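Local coordinates for ribosomal silencing factor RsfS (PDB 2O5A), which probably silences translation by binding ribosomal protein uL14 on the large subunit and so keeping the 30S and 50S subunits from joining, at residues Ala19-Ala24 / Ile39-Ser44; Gln8-Ala13 / His53-Val58. All blocks are in the same frame, centred on the assembly; numbering follows the deposited sequence.

Contact 1. Residues Ala19-Ala24 / Ile39-Ser44; sequences AEQVVA and ICHGNS
With chi1 of 77°, H41 holds its imidazole between its backbone N and carbonyl carbon, and E20, with CG anti to the carbonyl carbon and an extended chain beyond it, runs its carboxylate past that ring. The carboxylate and imidazole planes stand 89° apart, with E20 OE2 3.1 Å from H41 CE1. E20 O lies over one face of the imidazole, offset toward its rim, while Q21 OE1 sits at the ring edge in plane. Farther out, N43 ND2 makes weak hydrogen bonds to both carboxylate oxygens of E20, the straighter one to OE1 at 3.4 Å. The backbones form an antiparallel hairpin pair at the margin of the mixed sheet, strand 22-26 being outermost within the chain. E20 with H41 and V23 with I39 are hydrogen-bonded pairs, yet the register slips by one residue between them, which defines a beta bulge; there V22 CA lies 3.1 Å from I39 O. V23 N to I39 O and I39 N to V23 O are each 2.6 Å. On the face away from H41, A19 CB rests 3.8 Å from C40 SG, and V14 of helix 4-16 covers both. The H41 ring also meets that of Y97, planes about 75° apart. Replacing H41 by alanine is likely to leave the E20 carboxylate little beyond the weak N43 bonds.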
loop_
_atom_site.group_PDB
_atom_site.type_symbol
_atom_site.label_atom_id
_atom_site.label_comp_id
_atom_site.label_asym_id
_atom_site.label_seq_id
_atom_site.Cartn_x
_atom_site.Cartn_y
_atom_site.Cartn_z
ATOM N N ALA A 19 -12.009 -15.907 -7.573
ATOM C CA ALA A 19 -10.873 -15.231 -6.954
ATOM C C ALA A 19 -10.554 -15.922 -5.638
ATOM O O ALA A 19 -11.450 -16.199 -4.841
ATOM C CB ALA A 19 -11.190 -13.777 -6.706
ATOM N N GLU A 20 -9.274 -16.192 -5.410
ATOM C CA GLU A 20 -8.850 -16.873 -4.195
ATOM C C GLU A 20 -8.344 -15.958 -3.082
ATOM O O GLU A 20 -7.890 -14.840 -3.328
ATOM C CB GLU A 20 -7.784 -17.915 -4.544
ATOM C CG GLU A 20 -8.296 -19.024 -5.455
ATOM C CD GLU A 20 -7.182 -19.890 -6.007
ATOM O OE1 GLU A 20 -7.462 -21.032 -6.430
ATOM O OE2 GLU A 20 -6.028 -19.423 -6.026
ATOM N N GLN A 21 -8.438 -16.459 -1.854
ATOM C CA GLN A 21 -8.009 -15.746 -0.654
ATOM C C GLN A 21 -8.631 -14.360 -0.515
ATOM O O GLN A 21 -7.933 -13.376 -0.269
ATOM C CB GLN A 21 -6.484 -15.630 -0.622
ATOM C CG GLN A 21 -5.761 -16.955 -0.795
ATOM C CD GLN A 21 -4.366 -16.935 -0.206
ATOM O OE1 GLN A 21 -3.666 -15.925 -0.270
ATOM N NE2 GLN A 21 -3.948 -18.059 0.362
ATOM N N VAL A 22 -9.950 -14.293 -0.669
ATOM C CA VAL A 22 -10.668 -13.031 -0.551
ATOM C C VAL A 22 -10.620 -12.521 0.885
ATOM O O VAL A 22 -11.003 -13.224 1.821
ATOM C CB VAL A 22 -12.146 -13.189 -0.968
ATOM C CG1 VAL A 22 -12.931 -11.937 -0.600
ATOM C CG2 VAL A 22 -12.236 -13.442 -2.461
ATOM N N VAL A 23 -10.144 -11.290 1.048
ATOM C CA VAL A 23 -10.046 -10.671 2.362
ATOM C C VAL A 23 -10.512 -9.222 2.315
ATOM O O VAL A 23 -10.115 -8.457 1.434
ATOM C CB VAL A 23 -8.594 -10.704 2.897
ATOM C CG1 VAL A 23 -8.480 -9.864 4.162
ATOM C CG2 VAL A 23 -8.186 -12.137 3.189
ATOM N N ALA A 24 -11.361 -8.856 3.267
ATOM C CA ALA A 24 -11.869 -7.495 3.353
ATOM C C ALA A 24 -11.149 -6.797 4.496
ATOM O O ALA A 24 -10.831 -7.415 5.511
ATOM C CB ALA A 24 -13.368 -7.509 3.604
ATOM N N ILE A 39 -9.444 -7.516 -0.858
ATOM C CA ILE A 39 -8.277 -8.148 -1.457
ATOM C C ILE A 39 -8.491 -9.596 -1.876
ATOM O O ILE A 39 -9.214 -10.359 -1.230
ATOM C CB ILE A 39 -7.080 -8.070 -0.509
ATOM C CG1 ILE A 39 -7.076 -6.671 0.110
ATOM C CG2 ILE A 39 -5.788 -8.423 -1.251
ATOM C CD1 ILE A 39 -6.004 -6.385 1.071
ATOM N N CYS A 40 -7.849 -9.952 -2.977
ATOM C CA CYS A 40 -7.927 -11.289 -3.530
ATOM C C CYS A 40 -6.882 -11.399 -4.620
ATOM O O CYS A 40 -6.177 -10.431 -4.917
ATOM C CB CYS A 40 -9.318 -11.540 -4.106
ATOM S SG CYS A 40 -9.758 -10.440 -5.470
ATOM N N HIS A 41 -6.778 -12.577 -5.221
ATOM C CA HIS A 41 -5.794 -12.767 -6.267
ATOM C C HIS A 41 -6.208 -13.803 -7.298
ATOM O O HIS A 41 -7.096 -14.624 -7.060
ATOM C CB HIS A 41 -4.452 -13.167 -5.651
ATOM C CG HIS A 41 -4.386 -14.596 -5.213
ATOM N ND1 HIS A 41 -4.540 -15.652 -6.087
ATOM C CD2 HIS A 41 -4.183 -15.148 -3.992
ATOM C CE1 HIS A 41 -4.431 -16.786 -5.424
ATOM N NE2 HIS A 41 -4.215 -16.512 -4.154
ATOM N N GLY A 42 -5.548 -13.743 -8.448
ATOM C CA GLY A 42 -5.809 -14.684 -9.522
ATOM C C GLY A 42 -4.550 -15.506 -9.703
ATOM O O GLY A 42 -3.479 -15.095 -9.258
ATOM N N ASN A 43 -4.664 -16.660 -10.350
ATOM C CA ASN A 43 -3.508 -17.524 -10.553
ATOM C C ASN A 43 -2.813 -17.288 -11.890
ATOM O O ASN A 43 -1.797 -17.915 -12.189
ATOM C CB ASN A 43 -3.926 -18.988 -10.433
ATOM C CG ASN A 43 -4.572 -19.296 -9.096
ATOM O OD1 ASN A 43 -4.073 -18.891 -8.048
ATOM N ND2 ASN A 43 -5.689 -20.013 -9.128
ATOM N N SER A 44 -3.366 -16.384 -12.689
ATOM C CA SER A 44 -2.796 -16.051 -13.989
ATOM C C SER A 44 -3.277 -14.655 -14.351
ATOM O O SER A 44 -4.249 -14.164 -13.780
ATOM C CB SER A 44 -3.259 -17.043 -15.057
ATOM O OG SER A 44 -4.626 -16.855 -15.377
#

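Contact 2. Residues Gln8-Ala13 / His53-Val58; sequences QLAVNA and HELKKV
A13 and V58 meet where helices 4-16 and 45-61 cross, packed together beside the mixed sheet of this alpha/beta domain. The short segments run at 135° to each other, more nearly antiparallel than parallel, with axes 9.1 Å apart at closest approach. Small residues permit this spacing: A13 points its methyl toward the other helix, and its CA lies 5.3 Å from that of L55.

The apolar contacts gather around A13 CB and beside it. V58 CG2 approaches A13 CB to 3.9 Å, and L55 presents its backbone CA and, less closely, CG. Next to this, the V58 branch anti to its backbone N (CG1, chi1 160°) reaches L9 CG at 3.9 Å, the two side chains sliding past each other in opposite directions; separately, L55 CD2 lies 4.1 Å from A10 CB. A10 and L55 also both touch V87 of strand 85-91, which ties the helix pair to the sheet, while L9 continues onto Q62 and I64.

Neither a hydrogen bond nor a salt bridge links the two segments. What E54 adds is a van der Waals contact with the backbone of helix 4-16: with CG anti to its backbone N (chi1 179°), it lays that methylene against the A13 carbonyl, E54 CG being 3.3 Å from A13 O.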
loop_
_atom_site.group_PDB
_atom_site.type_symbol
_atom_site.label_atom_id
_atom_site.label_comp_id
_atom_site.label_asym_id
_atom_site.label_seq_id
_atom_site.Cartn_x
_atom_site.Cartn_y
_atom_site.Cartn_z
ATOM N N GLN A 8 -20.589 -6.623 -0.263
ATOM C CA GLN A 8 -21.131 -7.927 -0.637
ATOM C C GLN A 8 -21.267 -7.987 -2.147
ATOM O O GLN A 8 -21.187 -9.056 -2.751
ATOM C CB GLN A 8 -22.510 -8.162 -0.014
ATOM C CG GLN A 8 -22.497 -8.875 1.322
ATOM C CD GLN A 8 -23.789 -9.629 1.576
ATOM O OE1 GLN A 8 -24.879 -9.064 1.487
ATOM N NE2 GLN A 8 -23.672 -10.915 1.890
ATOM N N LEU A 9 -21.480 -6.821 -2.748
ATOM C CA LEU A 9 -21.630 -6.714 -4.191
ATOM C C LEU A 9 -20.291 -7.043 -4.843
ATOM O O LEU A 9 -20.234 -7.745 -5.853
ATOM C CB LEU A 9 -22.062 -5.293 -4.563
ATOM C CG LEU A 9 -22.616 -5.058 -5.970
ATOM C CD1 LEU A 9 -23.829 -5.945 -6.201
ATOM C CD2 LEU A 9 -22.998 -3.597 -6.123
ATOM N N ALA A 10 -19.217 -6.537 -4.245
ATOM C CA ALA A 10 -17.870 -6.766 -4.751
ATOM C C ALA A 10 -17.398 -8.186 -4.448
ATOM O O ALA A 10 -16.742 -8.818 -5.276
ATOM C CB ALA A 10 -16.910 -5.750 -4.142
ATOM N N VAL A 11 -17.733 -8.680 -3.260
ATOM C CA VAL A 11 -17.338 -10.027 -2.856
ATOM C C VAL A 11 -17.925 -11.073 -3.795
ATOM O O VAL A 11 -17.246 -12.027 -4.173
ATOM C CB VAL A 11 -17.792 -10.341 -1.412
ATOM C CG1 VAL A 11 -17.484 -11.791 -1.067
ATOM C CG2 VAL A 11 -17.081 -9.417 -0.437
ATOM N N ASN A 12 -19.189 -10.894 -4.168
ATOM C CA ASN A 12 -19.857 -11.823 -5.069
ATOM C C ASN A 12 -19.218 -11.787 -6.453
ATOM O O ASN A 12 -18.810 -12.819 -6.984
ATOM C CB ASN A 12 -21.346 -11.484 -5.173
ATOM C CG ASN A 12 -22.113 -11.827 -3.911
ATOM O OD1 ASN A 12 -23.323 -11.617 -3.830
ATOM N ND2 ASN A 12 -21.410 -12.361 -2.917
ATOM N N ALA A 13 -19.137 -10.594 -7.032
ATOM C CA ALA A 13 -18.542 -10.424 -8.352
ATOM C C ALA A 13 -17.207 -11.155 -8.395
ATOM O O ALA A 13 -16.973 -12.004 -9.258
ATOM C CB ALA A 13 -18.334 -8.942 -8.644
ATOM N N HIS A 53 -12.779 -7.615 -14.462
ATOM C CA HIS A 53 -13.829 -7.312 -15.429
ATOM C C HIS A 53 -15.225 -7.610 -14.884
ATOM O O HIS A 53 -16.163 -6.852 -15.131
ATOM C CB HIS A 53 -13.591 -8.094 -16.724
ATOM C CG HIS A 53 -14.364 -7.565 -17.898
ATOM N ND1 HIS A 53 -15.595 -8.060 -18.261
ATOM C CD2 HIS A 53 -14.076 -6.581 -18.775
ATOM C CE1 HIS A 53 -16.037 -7.401 -19.317
ATOM N NE2 HIS A 53 -15.130 -6.495 -19.650
ATOM N N GLU A 54 -15.363 -8.708 -14.148
ATOM C CA GLU A 54 -16.657 -9.072 -13.575
ATOM C C GLU A 54 -17.064 -7.999 -12.574
ATOM O O GLU A 54 -18.250 -7.710 -12.404
ATOM C CB GLU A 54 -16.571 -10.431 -12.875
ATOM C CG GLU A 54 -17.869 -10.899 -12.218
ATOM C CD GLU A 54 -19.004 -11.092 -13.209
ATOM O OE1 GLU A 54 -18.737 -11.549 -14.339
ATOM O OE2 GLU A 54 -20.165 -10.800 -12.853
ATOM N N LEU A 55 -16.071 -7.411 -11.913
ATOM C CA LEU A 55 -16.321 -6.359 -10.939
ATOM C C LEU A 55 -16.792 -5.119 -11.690
ATOM O O LEU A 55 -17.702 -4.418 -11.245
ATOM C CB LEU A 55 -15.045 -6.044 -10.155
ATOM C CG LEU A 55 -15.157 -6.113 -8.628
ATOM C CD1 LEU A 55 -13.822 -5.757 -7.999
ATOM C CD2 LEU A 55 -16.246 -5.166 -8.148
ATOM N N LYS A 56 -16.167 -4.859 -12.834
ATOM C CA LYS A 56 -16.529 -3.716 -13.661
ATOM C C LYS A 56 -17.924 -3.943 -14.229
ATOM O O LYS A 56 -18.781 -3.060 -14.185
ATOM C CB LYS A 56 -15.529 -3.549 -14.806
ATOM C CG LYS A 56 -15.913 -2.465 -15.797
ATOM C CD LYS A 56 -14.862 -2.284 -16.879
ATOM C CE LYS A 56 -15.156 -1.043 -17.706
ATOM N NZ LYS A 56 -14.113 -0.791 -18.734
ATOM N N LYS A 57 -18.141 -5.142 -14.758
ATOM C CA LYS A 57 -19.422 -5.515 -15.338
ATOM C C LYS A 57 -20.543 -5.356 -14.312
ATOM O O LYS A 57 -21.575 -4.752 -14.600
ATOM C CB LYS A 57 -19.356 -6.963 -15.834
ATOM C CG LYS A 57 -20.583 -7.430 -16.596
ATOM C CD LYS A 57 -20.297 -8.731 -17.333
ATOM C CE LYS A 57 -21.553 -9.298 -17.971
ATOM N NZ LYS A 57 -22.516 -9.772 -16.940
ATOM N N VAL A 58 -20.329 -5.893 -13.115
ATOM C CA VAL A 58 -21.321 -5.808 -12.045
ATOM C C VAL A 58 -21.528 -4.373 -11.561
ATOM O O VAL A 58 -22.642 -3.984 -11.207
ATOM C CB VAL A 58 -20.912 -6.685 -10.834
ATOM C CG1 VAL A 58 -21.652 -6.238 -9.580
ATOM C CG2 VAL A 58 -21.223 -8.144 -11.128
#

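How the contacts relate
The two contacts have centres 13 Å apart and nearest atoms about 5 Å apart, without touching. The chain passes from helix 4-16 into strand 22-26, turns back through strand 36-42, and then enters helix 45-61. Contact 1 therefore pairs the two inner elements of this run and contact 2 the two outer ones. The helix pair stands against the sheet whose margin the hairpin forms: V14 of helix 4-16 touches A19, V22 and C40 of contact 1 and also L55 of contact 2, while A10 of contact 2 reaches L38 on strand 36-42. One face of the hairpin thus shares a core with the helices, while I39 and H41 face the other way.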